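Local coordinates for 27kDa outer membrane protein (Silicibacter pomeroyi, PDB 3GYK) that probably works as a thiol-disulfide oxidoreductase, the chain here being chiefly the DsbA-like thioredoxin domain of a longer protein, at residues Pro15-Pro20 and Val54-Arg59; Gly22-Val27 and Phe148-Ala153; Glu85-Ala90 and Val110-Glu115; Trp89-Met94 and Thr101-Ile106. One frame throughout, in Å; residues are numbered along the deposited sequence.

How the contacts relate
From the N terminus, the chain first enters contact 1, where strand 16-18 waits for V54-R59 to return and close a loop that contains strand 24-30 and helix 35-50. Before that happens G22-V27 opens contact 2, whose partner F148-A153 arrives some 120 residues later, so the two contacts cross. They meet within one sheet, where strands 54-60 and 24-30 are neighbours. Contacts 3 and 4 both start from helix 84-92 and fall within the long loop that contact 2 completes: contact 4 closes first at T101-I106, then contact 3 at V110-E115. They tie helix 84-92 to helix 100-109 and to the turn after it, while Y58 and L17 of contact 1 touch W89, joining helix 84-92 to the sheet.

Contact 1. Residues Pro15-Pro20 and Val54-Arg59; sequences PVLGNP and VRLVYR
L17 and Y58 form the tight half of this contact, which illustrates how a short edge strand is fastened to a sheet. The L17 CG lies beside the backbone N and anti to the carbonyl carbon (chi1 -73°), which, with chi2 near +74°, puts CD1 over one face of the Y58 ring in a CH-pi contact, 4.3 Å from the ring centroid. The other methyl, L17 CD2, reaches Y58 CE2 at 3.9 Å, and the two side chains cross at about a right angle. H88 and F30 also meet this ring. Between the backbones, L17 N donates to L56 O over 2.7 Å in a nearly straight bond, and L56 N returns one to L17 O. The bonds Y58 N to P15 O and N19 N to V54 O extend the ladder at its two ends. At G18, which has positive phi, a CB would run into V54 O.

The other side is looser and partly open to solvent. Here V16 CG2 lies 4.3 Å from V57 CG2, while the extended R55 chain reaches P20 O through NE in a weak bond of 3.0 Å. A water also bridges P20 O and R55 NH2, and the guanidinium is hydrogen-bonded to T25 OG1 through NH1 and to the F9 carbonyl through NH2. Strand 16-18 thus forms an antiparallel edge of the central sheet of the thioredoxin fold, an arrangement found in DsbA-like proteins.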
loop_
_atom_site.group_PDB
_atom_site.type_symbol
_atom_site.label_atom_id
_atom_site.label_comp_id
_atom_site.label_asym_id
_atom_site.label_seq_id
_atom_site.Cartn_x
_atom_site.Cartn_y
_atom_site.Cartn_z
ATOM N N PRO A 15 -6.869 -2.024 -0.869
ATOM C CA PRO A 15 -6.791 -1.732 -2.307
ATOM C C PRO A 15 -6.061 -2.799 -3.121
ATOM O O PRO A 15 -5.080 -3.380 -2.664
ATOM C CB PRO A 15 -6.010 -0.418 -2.367
ATOM C CG PRO A 15 -6.273 0.230 -1.023
ATOM C CD PRO A 15 -6.357 -0.912 -0.037
ATOM N N VAL A 16 -6.549 -3.012 -4.337
ATOM C CA VAL A 16 -5.929 -3.929 -5.271
ATOM C C VAL A 16 -5.455 -3.138 -6.494
ATOM O O VAL A 16 -6.247 -2.432 -7.127
ATOM C CB VAL A 16 -6.932 -5.014 -5.722
ATOM C CG1 VAL A 16 -6.345 -5.872 -6.865
ATOM C CG2 VAL A 16 -7.331 -5.903 -4.516
ATOM N N LEU A 17 -4.172 -3.269 -6.811
ATOM C CA LEU A 17 -3.583 -2.694 -8.016
ATOM C C LEU A 17 -3.033 -3.805 -8.891
ATOM O O LEU A 17 -3.129 -4.966 -8.532
ATOM C CB LEU A 17 -2.463 -1.708 -7.646
ATOM C CG LEU A 17 -2.926 -0.370 -7.057
ATOM C CD1 LEU A 17 -3.413 -0.540 -5.628
ATOM C CD2 LEU A 17 -1.725 0.589 -7.074
ATOM N N GLY A 18 -2.489 -3.455 -10.062
ATOM C CA GLY A 18 -1.923 -4.479 -10.953
ATOM C C GLY A 18 -3.082 -5.249 -11.556
ATOM O O GLY A 18 -4.158 -4.678 -11.815
ATOM N N ASN A 19 -2.900 -6.548 -11.777
ATOM C CA ASN A 19 -3.927 -7.332 -12.453
ATOM C C ASN A 19 -4.803 -7.959 -11.361
ATOM O O ASN A 19 -4.312 -8.771 -10.580
ATOM C CB ASN A 19 -3.255 -8.427 -13.305
ATOM C CG ASN A 19 -4.232 -9.184 -14.173
ATOM O OD1 ASN A 19 -5.410 -9.341 -13.835
ATOM N ND2 ASN A 19 -3.759 -9.638 -15.330
ATOM N N PRO A 20 -6.101 -7.621 -11.311
ATOM C CA PRO A 20 -6.904 -8.143 -10.184
ATOM C C PRO A 20 -7.036 -9.668 -10.204
ATOM O O PRO A 20 -7.365 -10.254 -9.184
ATOM C CB PRO A 20 -8.291 -7.541 -10.425
ATOM C CG PRO A 20 -8.077 -6.430 -11.407
ATOM C CD PRO A 20 -6.908 -6.800 -12.234
ATOM N N VAL A 54 0.768 -9.920 -12.136
ATOM C CA VAL A 54 0.998 -9.683 -10.690
ATOM C C VAL A 54 -0.157 -8.837 -10.175
ATOM O O VAL A 54 -0.525 -7.809 -10.761
ATOM C CB VAL A 54 2.342 -8.956 -10.440
ATOM C CG1 VAL A 54 2.430 -8.420 -8.995
ATOM C CG2 VAL A 54 3.542 -9.910 -10.709
ATOM N N ARG A 55 -0.766 -9.315 -9.109
ATOM C CA ARG A 55 -1.778 -8.616 -8.369
ATOM C C ARG A 55 -1.103 -7.964 -7.165
ATOM O O ARG A 55 -0.348 -8.631 -6.458
ATOM C CB ARG A 55 -2.710 -9.671 -7.829
ATOM C CG ARG A 55 -3.914 -9.187 -7.142
ATOM C CD ARG A 55 -4.804 -10.441 -7.162
ATOM N NE ARG A 55 -6.029 -10.152 -6.469
ATOM C CZ ARG A 55 -6.175 -10.269 -5.160
ATOM N NH1 ARG A 55 -5.173 -10.731 -4.417
ATOM N NH2 ARG A 55 -7.340 -9.943 -4.611
ATOM N N LEU A 56 -1.407 -6.698 -6.901
ATOM C CA LEU A 56 -0.714 -5.960 -5.832
ATOM C C LEU A 56 -1.704 -5.452 -4.788
ATOM O O LEU A 56 -2.587 -4.653 -5.116
ATOM C CB LEU A 56 0.036 -4.782 -6.442
ATOM C CG LEU A 56 0.702 -3.809 -5.484
ATOM C CD1 LEU A 56 1.888 -4.502 -4.859
ATOM C CD2 LEU A 56 1.158 -2.623 -6.284
ATOM N N VAL A 57 -1.557 -5.915 -3.542
ATOM C CA VAL A 57 -2.512 -5.615 -2.458
ATOM C C VAL A 57 -1.808 -4.649 -1.498
ATOM O O VAL A 57 -0.661 -4.885 -1.089
ATOM C CB VAL A 57 -2.999 -6.900 -1.715
ATOM C CG1 VAL A 57 -3.710 -6.541 -0.376
ATOM C CG2 VAL A 57 -3.941 -7.719 -2.617
ATOM N N TYR A 58 -2.497 -3.578 -1.120
ATOM C CA TYR A 58 -1.883 -2.582 -0.240
ATOM C C TYR A 58 -2.412 -2.617 1.184
ATOM O O TYR A 58 -3.642 -2.626 1.404
ATOM C CB TYR A 58 -2.107 -1.190 -0.826
ATOM C CG TYR A 58 -1.116 -0.780 -1.891
ATOM C CD1 TYR A 58 -0.032 -1.586 -2.239
ATOM C CD2 TYR A 58 -1.230 0.451 -2.497
ATOM C CE1 TYR A 58 0.918 -1.160 -3.187
ATOM C CE2 TYR A 58 -0.300 0.877 -3.445
ATOM C CZ TYR A 58 0.770 0.076 -3.775
ATOM O OH TYR A 58 1.673 0.513 -4.717
ATOM N N ARG A 59 -1.486 -2.609 2.150
ATOM C CA ARG A 59 -1.824 -2.419 3.547
ATOM C C ARG A 59 -1.215 -1.078 3.990
ATOM O O ARG A 59 0.029 -0.929 4.107
ATOM C CB ARG A 59 -1.228 -3.530 4.440
ATOM C CG ARG A 59 -1.754 -4.976 4.185
ATOM C CD ARG A 59 -3.290 -5.115 4.134
ATOM N NE ARG A 59 -4.016 -4.398 5.186
ATOM C CZ ARG A 59 -5.303 -4.608 5.450
ATOM N NH1 ARG A 59 -5.972 -5.566 4.764
ATOM N NH2 ARG A 59 -5.943 -3.844 6.349
HETATM O O HOH W 1 -8.814 -9.008 -6.967
#

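Contact 2. Residues Gly22-Val27 and Phe148-Ala153; sequences GDVTVV and FVVEDA
V27 and V149 pair as hydrogen-bonded neighbours in the central sheet of the thioredoxin fold, where strand 24-30 runs antiparallel to strand 147-150. Backbone bonds come first: V27 N donates to V149 O at 2.8 Å, and V149 N returns one to V27 O. One step on, E151 N donates to T25 O. Two CA-H...O contacts fill in between, the shorter from F148 CA to V27 O at 3.1 Å.

Apolar contacts divide between the two faces. V27 and V149 lie side by side, CB to CB at 3.9 Å, on the face covered by F9 of helix 3-9. On the other, V24 CG1 meets V150 CG1 at 3.9 Å, and V26 CG1 approaches F148 CD1; helix 161-174 packs against V24 and V150.

The polar contact belongs to E151, in the type II' turn V150-A153 that leads into strand 153-155. Its chain bends at chi2 (-54°), bringing the carboxylate to the backbone of T25, while OE1 forms a salt bridge with R5. With an alanine in place of E151, T25 N would probably lose its acceptor and R5 the E151 carboxylate, though D152 also pairs with that arginine. The bond itself runs from T25 N to the anti lone pair of E151 OE2, 2.8 Å long and bent only 8° from straight.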
loop_
_atom_site.group_PDB
_atom_site.type_symbol
_atom_site.label_atom_id
_atom_site.label_comp_id
_atom_site.label_asym_id
_atom_site.label_seq_id
_atom_site.Cartn_x
_atom_site.Cartn_y
_atom_site.Cartn_z
ATOM N N GLY A 22 -4.335 -11.611 -11.369
ATOM C CA GLY A 22 -2.949 -12.077 -11.531
ATOM C C GLY A 22 -2.721 -13.329 -10.693
ATOM O O GLY A 22 -3.407 -13.513 -9.697
ATOM N N ASP A 23 -1.814 -14.199 -11.108
ATOM C CA ASP A 23 -1.668 -15.511 -10.418
ATOM C C ASP A 23 -0.723 -15.480 -9.222
ATOM O O ASP A 23 -0.588 -16.488 -8.522
ATOM C CB ASP A 23 -1.288 -16.632 -11.395
ATOM C CG ASP A 23 0.124 -16.499 -11.935
ATOM O OD1 ASP A 23 0.780 -15.454 -11.720
ATOM O OD2 ASP A 23 0.562 -17.450 -12.616
ATOM N N VAL A 24 -0.061 -14.345 -9.021
ATOM C CA VAL A 24 0.783 -14.098 -7.834
ATOM C C VAL A 24 0.332 -12.783 -7.209
ATOM O O VAL A 24 0.250 -11.743 -7.908
ATOM C CB VAL A 24 2.269 -14.031 -8.203
ATOM C CG1 VAL A 24 3.143 -13.592 -7.001
ATOM C CG2 VAL A 24 2.724 -15.363 -8.722
ATOM N N THR A 25 0.031 -12.822 -5.908
ATOM C CA THR A 25 -0.261 -11.595 -5.148
ATOM C C THR A 25 0.948 -11.121 -4.355
ATOM O O THR A 25 1.561 -11.909 -3.610
ATOM C CB THR A 25 -1.447 -11.797 -4.175
ATOM O OG1 THR A 25 -2.615 -12.101 -4.933
ATOM C CG2 THR A 25 -1.735 -10.517 -3.368
ATOM N N VAL A 26 1.277 -9.842 -4.528
ATOM C CA VAL A 26 2.303 -9.177 -3.717
ATOM C C VAL A 26 1.590 -8.227 -2.785
ATOM O O VAL A 26 0.800 -7.393 -3.251
ATOM C CB VAL A 26 3.313 -8.386 -4.594
ATOM C CG1 VAL A 26 4.240 -7.523 -3.709
ATOM C CG2 VAL A 26 4.109 -9.341 -5.472
ATOM N N VAL A 27 1.824 -8.353 -1.480
ATOM C CA VAL A 27 1.234 -7.400 -0.539
ATOM C C VAL A 27 2.337 -6.470 -0.054
ATOM O O VAL A 27 3.408 -6.951 0.296
ATOM C CB VAL A 27 0.634 -8.136 0.686
ATOM C CG1 VAL A 27 -0.017 -7.137 1.629
ATOM C CG2 VAL A 27 -0.403 -9.207 0.219
ATOM N N PHE A 148 6.955 -6.918 2.680
ATOM C CA PHE A 148 6.197 -7.513 1.584
ATOM C C PHE A 148 5.819 -8.964 1.875
ATOM O O PHE A 148 6.510 -9.689 2.588
ATOM C CB PHE A 148 7.024 -7.498 0.283
ATOM C CG PHE A 148 7.350 -6.118 -0.220
ATOM C CD1 PHE A 148 6.503 -5.471 -1.111
ATOM C CD2 PHE A 148 8.532 -5.490 0.162
ATOM C CE1 PHE A 148 6.821 -4.172 -1.612
ATOM C CE2 PHE A 148 8.851 -4.205 -0.310
ATOM C CZ PHE A 148 7.977 -3.541 -1.203
ATOM N N VAL A 149 4.716 -9.385 1.263
ATOM C CA VAL A 149 4.371 -10.808 1.160
ATOM C C VAL A 149 4.331 -11.075 -0.328
ATOM O O VAL A 149 3.785 -10.266 -1.090
ATOM C CB VAL A 149 2.940 -11.095 1.727
ATOM C CG1 VAL A 149 2.575 -12.578 1.577
ATOM C CG2 VAL A 149 2.827 -10.663 3.200
ATOM N N VAL A 150 4.925 -12.185 -0.761
ATOM C CA VAL A 150 4.843 -12.587 -2.162
ATOM C C VAL A 150 4.324 -14.023 -2.138
ATOM O O VAL A 150 5.103 -14.964 -1.910
ATOM C CB VAL A 150 6.203 -12.536 -2.910
ATOM C CG1 VAL A 150 6.010 -12.944 -4.419
ATOM C CG2 VAL A 150 6.842 -11.128 -2.766
ATOM N N GLU A 151 3.007 -14.170 -2.341
ATOM C CA GLU A 151 2.310 -15.472 -2.211
ATOM C C GLU A 151 2.635 -16.053 -0.833
ATOM O O GLU A 151 2.307 -15.441 0.162
ATOM C CB GLU A 151 2.650 -16.471 -3.333
ATOM C CG GLU A 151 1.871 -16.336 -4.609
ATOM C CD GLU A 151 0.350 -16.364 -4.443
ATOM O OE1 GLU A 151 -0.217 -17.428 -4.149
ATOM O OE2 GLU A 151 -0.273 -15.334 -4.691
ATOM N N ASP A 152 3.299 -17.206 -0.786
ATOM C CA ASP A 152 3.559 -17.858 0.505
ATOM C C ASP A 152 4.796 -17.325 1.219
ATOM O O ASP A 152 5.045 -17.705 2.368
ATOM C CB ASP A 152 3.693 -19.362 0.329
ATOM C CG ASP A 152 2.387 -20.023 -0.033
ATOM O OD1 ASP A 152 1.318 -19.535 0.351
ATOM O OD2 ASP A 152 2.445 -21.071 -0.685
ATOM N N ALA A 153 5.568 -16.490 0.544
ATOM C CA ALA A 153 6.854 -16.011 1.067
ATOM C C ALA A 153 6.693 -14.680 1.797
ATOM O O ALA A 153 5.934 -13.802 1.369
ATOM C CB ALA A 153 7.882 -15.881 -0.043
#

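Contact 3. Residues Glu85-Ala90 and Val110-Glu115; sequences EAFHWA and VGLDTE
F87 receives a methyl of L112 on one ring face. L112 CD1 stands 3.7 Å from the centroid of the F87 ring and close to the ring normal, a CH-pi contact displaced toward CD2 and CG of F87. The ring is presented by a first torsion that sets CG anti to the backbone N (chi1 -166°), carrying it out from helix 84-92. L112 meets it at about a right angle, its own CG placed beside the backbone N by a chi1 of -70°. V110 divides its two branches between neighbours. Its CG1 is turned anti to the carbonyl carbon (chi1 -56°) and packs on A90 CB at 3.6 Å, whereas V110 CG2, held between the backbone N and carbonyl carbon, lies 3.8 Å from F87 CD1.

V110 and L112 flank G111, the positive-phi residue of a Schellman motif that ends helix 100-109; D113 then N-caps helix 114-120 through OD1 and the Q116 backbone N. The connection between two helices of the domain's helical part is thus laid against a third. V103 and A107 of helix 100-109 also touch the F87 side chain, so an alanine in its place would probably open a gap between these helices and leave the L112 methyl without its aromatic face. A78 touches both F87 and L112, and V110 CG1 also comes within 4.0 Å of A86 O, one turn before A90.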
loop_
_atom_site.group_PDB
_atom_site.type_symbol
_atom_site.label_atom_id
_atom_site.label_comp_id
_atom_site.label_asym_id
_atom_site.label_seq_id
_atom_site.Cartn_x
_atom_site.Cartn_y
_atom_site.Cartn_z
ATOM N N GLU A 85 -5.300 5.111 -6.424
ATOM C CA GLU A 85 -4.006 4.826 -7.040
ATOM C C GLU A 85 -3.222 6.105 -7.379
ATOM O O GLU A 85 -2.031 6.206 -7.050
ATOM C CB GLU A 85 -4.151 3.928 -8.291
ATOM C CG GLU A 85 -2.795 3.547 -8.873
ATOM C CD GLU A 85 -2.852 2.553 -10.031
ATOM O OE1 GLU A 85 -3.923 1.910 -10.238
ATOM O OE2 GLU A 85 -1.816 2.428 -10.733
ATOM N N ALA A 86 -3.881 7.069 -8.029
ATOM C CA ALA A 86 -3.195 8.297 -8.430
ATOM C C ALA A 86 -2.689 9.030 -7.189
ATOM O O ALA A 86 -1.565 9.564 -7.171
ATOM C CB ALA A 86 -4.132 9.190 -9.218
ATOM N N PHE A 87 -3.507 9.031 -6.138
ATOM C CA PHE A 87 -3.141 9.728 -4.896
ATOM C C PHE A 87 -1.969 9.032 -4.189
ATOM O O PHE A 87 -1.015 9.696 -3.736
ATOM C CB PHE A 87 -4.382 9.822 -3.992
ATOM C CG PHE A 87 -4.254 10.792 -2.823
ATOM C CD1 PHE A 87 -3.407 11.907 -2.867
ATOM C CD2 PHE A 87 -5.041 10.589 -1.678
ATOM C CE1 PHE A 87 -3.341 12.798 -1.779
ATOM C CE2 PHE A 87 -4.980 11.461 -0.588
ATOM C CZ PHE A 87 -4.130 12.580 -0.643
ATOM N N HIS A 88 -2.006 7.703 -4.142
ATOM C CA HIS A 88 -0.921 6.913 -3.578
ATOM C C HIS A 88 0.416 7.206 -4.252
ATOM O O HIS A 88 1.404 7.467 -3.560
ATOM C CB HIS A 88 -1.219 5.404 -3.659
ATOM C CG HIS A 88 -0.051 4.559 -3.291
ATOM N ND1 HIS A 88 0.238 4.235 -1.989
ATOM C CD2 HIS A 88 0.934 4.012 -4.047
ATOM C CE1 HIS A 88 1.342 3.511 -1.948
ATOM N NE2 HIS A 88 1.790 3.367 -3.187
ATOM N N TRP A 89 0.453 7.152 -5.589
ATOM C CA TRP A 89 1.687 7.411 -6.315
ATOM C C TRP A 89 2.169 8.843 -6.067
ATOM O O TRP A 89 3.376 9.075 -5.944
ATOM C CB TRP A 89 1.546 7.177 -7.841
ATOM C CG TRP A 89 1.223 5.735 -8.261
ATOM C CD1 TRP A 89 0.249 5.346 -9.160
ATOM C CD2 TRP A 89 1.846 4.521 -7.802
ATOM N NE1 TRP A 89 0.244 3.965 -9.286
ATOM C CE2 TRP A 89 1.210 3.438 -8.467
ATOM C CE3 TRP A 89 2.903 4.237 -6.914
ATOM C CZ2 TRP A 89 1.584 2.095 -8.258
ATOM C CZ3 TRP A 89 3.276 2.889 -6.703
ATOM C CH2 TRP A 89 2.615 1.842 -7.379
ATOM N N ALA A 90 1.231 9.785 -5.980
ATOM C CA ALA A 90 1.602 11.208 -5.841
ATOM C C ALA A 90 2.173 11.502 -4.447
ATOM O O ALA A 90 3.148 12.270 -4.302
ATOM C CB ALA A 90 0.416 12.117 -6.153
ATOM N N VAL A 110 -3.966 16.087 -7.424
ATOM C CA VAL A 110 -4.566 14.915 -8.096
ATOM C C VAL A 110 -6.072 15.070 -8.344
ATOM O O VAL A 110 -6.725 14.162 -8.858
ATOM C CB VAL A 110 -4.248 13.555 -7.394
ATOM C CG1 VAL A 110 -2.752 13.351 -7.248
ATOM C CG2 VAL A 110 -4.948 13.421 -6.049
ATOM N N GLY A 111 -6.617 16.217 -7.962
ATOM C CA GLY A 111 -7.992 16.543 -8.298
ATOM C C GLY A 111 -9.044 16.096 -7.305
ATOM O O GLY A 111 -10.237 16.051 -7.642
ATOM N N LEU A 112 -8.621 15.790 -6.083
ATOM C CA LEU A 112 -9.559 15.471 -5.015
ATOM C C LEU A 112 -10.252 16.706 -4.464
ATOM O O LEU A 112 -9.656 17.787 -4.369
ATOM C CB LEU A 112 -8.843 14.744 -3.878
ATOM C CG LEU A 112 -8.395 13.330 -4.231
ATOM C CD1 LEU A 112 -7.312 12.862 -3.248
ATOM C CD2 LEU A 112 -9.597 12.359 -4.230
ATOM N N ASP A 113 -11.527 16.535 -4.123
ATOM C CA ASP A 113 -12.302 17.510 -3.360
ATOM C C ASP A 113 -11.865 17.324 -1.911
ATOM O O ASP A 113 -12.172 16.300 -1.309
ATOM C CB ASP A 113 -13.785 17.169 -3.507
ATOM C CG ASP A 113 -14.695 18.035 -2.651
ATOM O OD1 ASP A 113 -14.283 18.515 -1.574
ATOM O OD2 ASP A 113 -15.863 18.210 -3.054
ATOM N N THR A 114 -11.141 18.287 -1.348
ATOM C CA THR A 114 -10.504 18.043 -0.033
ATOM C C THR A 114 -11.490 18.156 1.141
ATOM O O THR A 114 -11.242 17.605 2.215
ATOM C CB THR A 114 -9.284 18.974 0.210
ATOM O OG1 THR A 114 -9.703 20.325 0.071
ATOM C CG2 THR A 114 -8.183 18.701 -0.788
ATOM N N GLU A 115 -12.595 18.867 0.931
ATOM C CA GLU A 115 -13.654 18.962 1.934
ATOM C C GLU A 115 -14.366 17.606 2.088
ATOM O O GLU A 115 -14.610 17.139 3.204
ATOM C CB GLU A 115 -14.627 20.090 1.583
ATOM C CG GLU A 115 -13.952 21.454 1.411
ATOM C CD GLU A 115 -14.900 22.548 0.931
ATOM O OE1 GLU A 115 -16.059 22.245 0.564
ATOM O OE2 GLU A 115 -14.486 23.726 0.916
#

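Contact 4. Residues Trp89-Met94 and Thr101-Ile106; sequences WALMGM and TGVLRI. With SO4 (sulfate ion), chain G.
I106 presses its CG2 branch against A90 CB at 3.4 Å, tighter than usual for two methyl groups. The same CG2, anti to the backbone N, lies 4.0 Å from L91 CD2, which itself reaches on to V103 CG2. On the other branch, I106 CG1 is met by CE of selenomethionine M94 at 3.9 Å. The M94 chain is bent at chi3 (-77°), which sets CE beside G102 O and R105 NH2. At G102 the lack of a side chain matters, since a CB would sit tight against M94 CE.

At the rim of this packing a sulfate, probably from the crystallisation liquor, touches M94 and I106 CD1 directly, and S95 N bonds to it. The R105 chain is extended to CD and bends at chi3 (77°), bringing the guanidinium edge to the ion, with I106 CG1 over one face. R105 has two conformers and its NH2 comes too near the ion, so the detail of this pairing, including a bond from NH1 to sulfate O3, is doubtful.

Helix 84-92 thereby lies against helix 100-109, with F70, A71 and A74 of helix 66-77 touching V103 and helix 35-50 meeting M94 through R38.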
loop_
_atom_site.group_PDB
_atom_site.type_symbol
_atom_site.label_atom_id
_atom_site.label_comp_id
_atom_site.label_asym_id
_atom_site.label_seq_id
_atom_site.Cartn_x
_atom_site.Cartn_y
_atom_site.Cartn_z
ATOM N N TRP A 89 0.453 7.152 -5.589
ATOM C CA TRP A 89 1.687 7.411 -6.315
ATOM C C TRP A 89 2.169 8.843 -6.067
ATOM O O TRP A 89 3.376 9.075 -5.944
ATOM C CB TRP A 89 1.546 7.177 -7.841
ATOM C CG TRP A 89 1.223 5.735 -8.261
ATOM C CD1 TRP A 89 0.249 5.346 -9.160
ATOM C CD2 TRP A 89 1.846 4.521 -7.802
ATOM N NE1 TRP A 89 0.244 3.965 -9.286
ATOM C CE2 TRP A 89 1.210 3.438 -8.467
ATOM C CE3 TRP A 89 2.903 4.237 -6.914
ATOM C CZ2 TRP A 89 1.584 2.095 -8.258
ATOM C CZ3 TRP A 89 3.276 2.889 -6.703
ATOM C CH2 TRP A 89 2.615 1.842 -7.379
ATOM N N ALA A 90 1.231 9.785 -5.980
ATOM C CA ALA A 90 1.602 11.208 -5.841
ATOM C C ALA A 90 2.173 11.502 -4.447
ATOM O O ALA A 90 3.148 12.270 -4.302
ATOM C CB ALA A 90 0.416 12.117 -6.153
ATOM N N LEU A 91 1.554 10.905 -3.426
ATOM C CA LEU A 91 2.048 10.987 -2.050
ATOM C C LEU A 91 3.399 10.334 -1.919
ATOM O O LEU A 91 4.325 10.919 -1.387
ATOM C CB LEU A 91 1.079 10.317 -1.071
ATOM C CG LEU A 91 -0.252 11.035 -0.833
ATOM C CD1 LEU A 91 -1.236 10.145 -0.092
ATOM C CD2 LEU A 91 0.001 12.341 -0.063
HETATM N N MSE A 92 3.504 9.100 -2.391
HETATM C CA MSE A 92 4.743 8.349 -2.253
HETATM C C MSE A 92 5.898 8.975 -3.055
HETATM O O MSE A 92 7.078 8.810 -2.693
HETATM C CB MSE A 92 4.469 6.861 -2.575
HETATM C CG MSE A 92 5.463 5.901 -2.055
HETATM SE SE MSE A 92 5.708 5.973 -0.109
HETATM C CE MSE A 92 4.292 4.823 0.530
ATOM N N GLY A 93 5.567 9.768 -4.088
ATOM C CA GLY A 93 6.576 10.451 -4.893
ATOM C C GLY A 93 6.806 11.914 -4.546
ATOM O O GLY A 93 7.543 12.636 -5.245
HETATM N N MSE A 94 6.191 12.372 -3.465
HETATM C CA MSE A 94 6.264 13.787 -3.096
HETATM C C MSE A 94 7.627 14.196 -2.524
HETATM O O MSE A 94 8.394 13.357 -2.053
HETATM C CB MSE A 94 5.169 14.148 -2.098
HETATM C CG MSE A 94 5.508 13.812 -0.664
HETATM SE SE MSE A 94 3.940 13.957 0.426
HETATM C CE MSE A 94 3.862 15.919 0.571
ATOM N N THR A 101 -0.745 19.570 5.866
ATOM C CA THR A 101 -0.665 20.549 4.786
ATOM C C THR A 101 -0.092 19.969 3.486
ATOM O O THR A 101 -0.574 20.299 2.403
ATOM C CB THR A 101 0.053 21.844 5.214
ATOM O OG1 THR A 101 1.352 21.533 5.731
ATOM C CG2 THR A 101 -0.765 22.554 6.288
ATOM N N GLY A 102 0.902 19.085 3.594
ATOM C CA GLY A 102 1.499 18.457 2.409
ATOM C C GLY A 102 0.547 17.462 1.743
ATOM O O GLY A 102 0.418 17.434 0.512
ATOM N N VAL A 103 -0.115 16.663 2.564
ATOM C CA VAL A 103 -1.095 15.666 2.064
ATOM C C VAL A 103 -2.221 16.402 1.318
ATOM O O VAL A 103 -2.591 16.021 0.200
ATOM C CB VAL A 103 -1.707 14.834 3.180
ATOM C CG1 VAL A 103 -2.866 13.991 2.632
ATOM C CG2 VAL A 103 -0.653 13.869 3.807
ATOM N N LEU A 104 -2.754 17.450 1.939
ATOM C CA LEU A 104 -3.860 18.205 1.330
ATOM C C LEU A 104 -3.452 18.907 0.041
ATOM O O LEU A 104 -4.265 19.011 -0.881
ATOM C CB LEU A 104 -4.525 19.185 2.312
ATOM C CG LEU A 104 -5.326 18.493 3.430
ATOM C CD1 LEU A 104 -5.862 19.517 4.394
ATOM C CD2 LEU A 104 -6.447 17.610 2.912
ATOM N N ARG A 105 -2.212 19.391 -0.014
ATOM C CA ARG A 105 -1.654 19.972 -1.232
ATOM C C ARG A 105 -1.656 18.962 -2.384
ATOM O O ARG A 105 -2.186 19.241 -3.466
ATOM C CB ARG A 105 -0.227 20.469 -0.981
ATOM C CG ARG A 105 0.552 20.764 -2.251
ATOM C CD ARG A 105 1.936 21.326 -1.940
ATOM N NE ARG A 105 2.896 20.305 -1.511
ATOM C CZ ARG A 105 3.579 19.531 -2.343
ATOM N NH1 ARG A 105 3.386 19.631 -3.650
ATOM N NH2 ARG A 105 4.449 18.650 -1.869
ATOM N N ILE A 106 -1.050 17.801 -2.143
ATOM C CA ILE A 106 -1.001 16.702 -3.122
ATOM C C ILE A 106 -2.430 16.278 -3.542
ATOM O O ILE A 106 -2.669 16.051 -4.719
ATOM C CB ILE A 106 -0.142 15.484 -2.596
ATOM C CG1 ILE A 106 1.328 15.898 -2.366
ATOM C CG2 ILE A 106 -0.213 14.257 -3.526
ATOM C CD1 ILE A 106 2.107 16.283 -3.617
HETATM S S SO4 G . 6.022 17.457 -4.598
HETATM O O1 SO4 G . 7.378 17.321 -5.125
HETATM O O2 SO4 G . 6.034 17.674 -3.157
HETATM O O3 SO4 G . 5.341 18.576 -5.250
HETATM O O4 SO4 G . 5.273 16.258 -4.965
#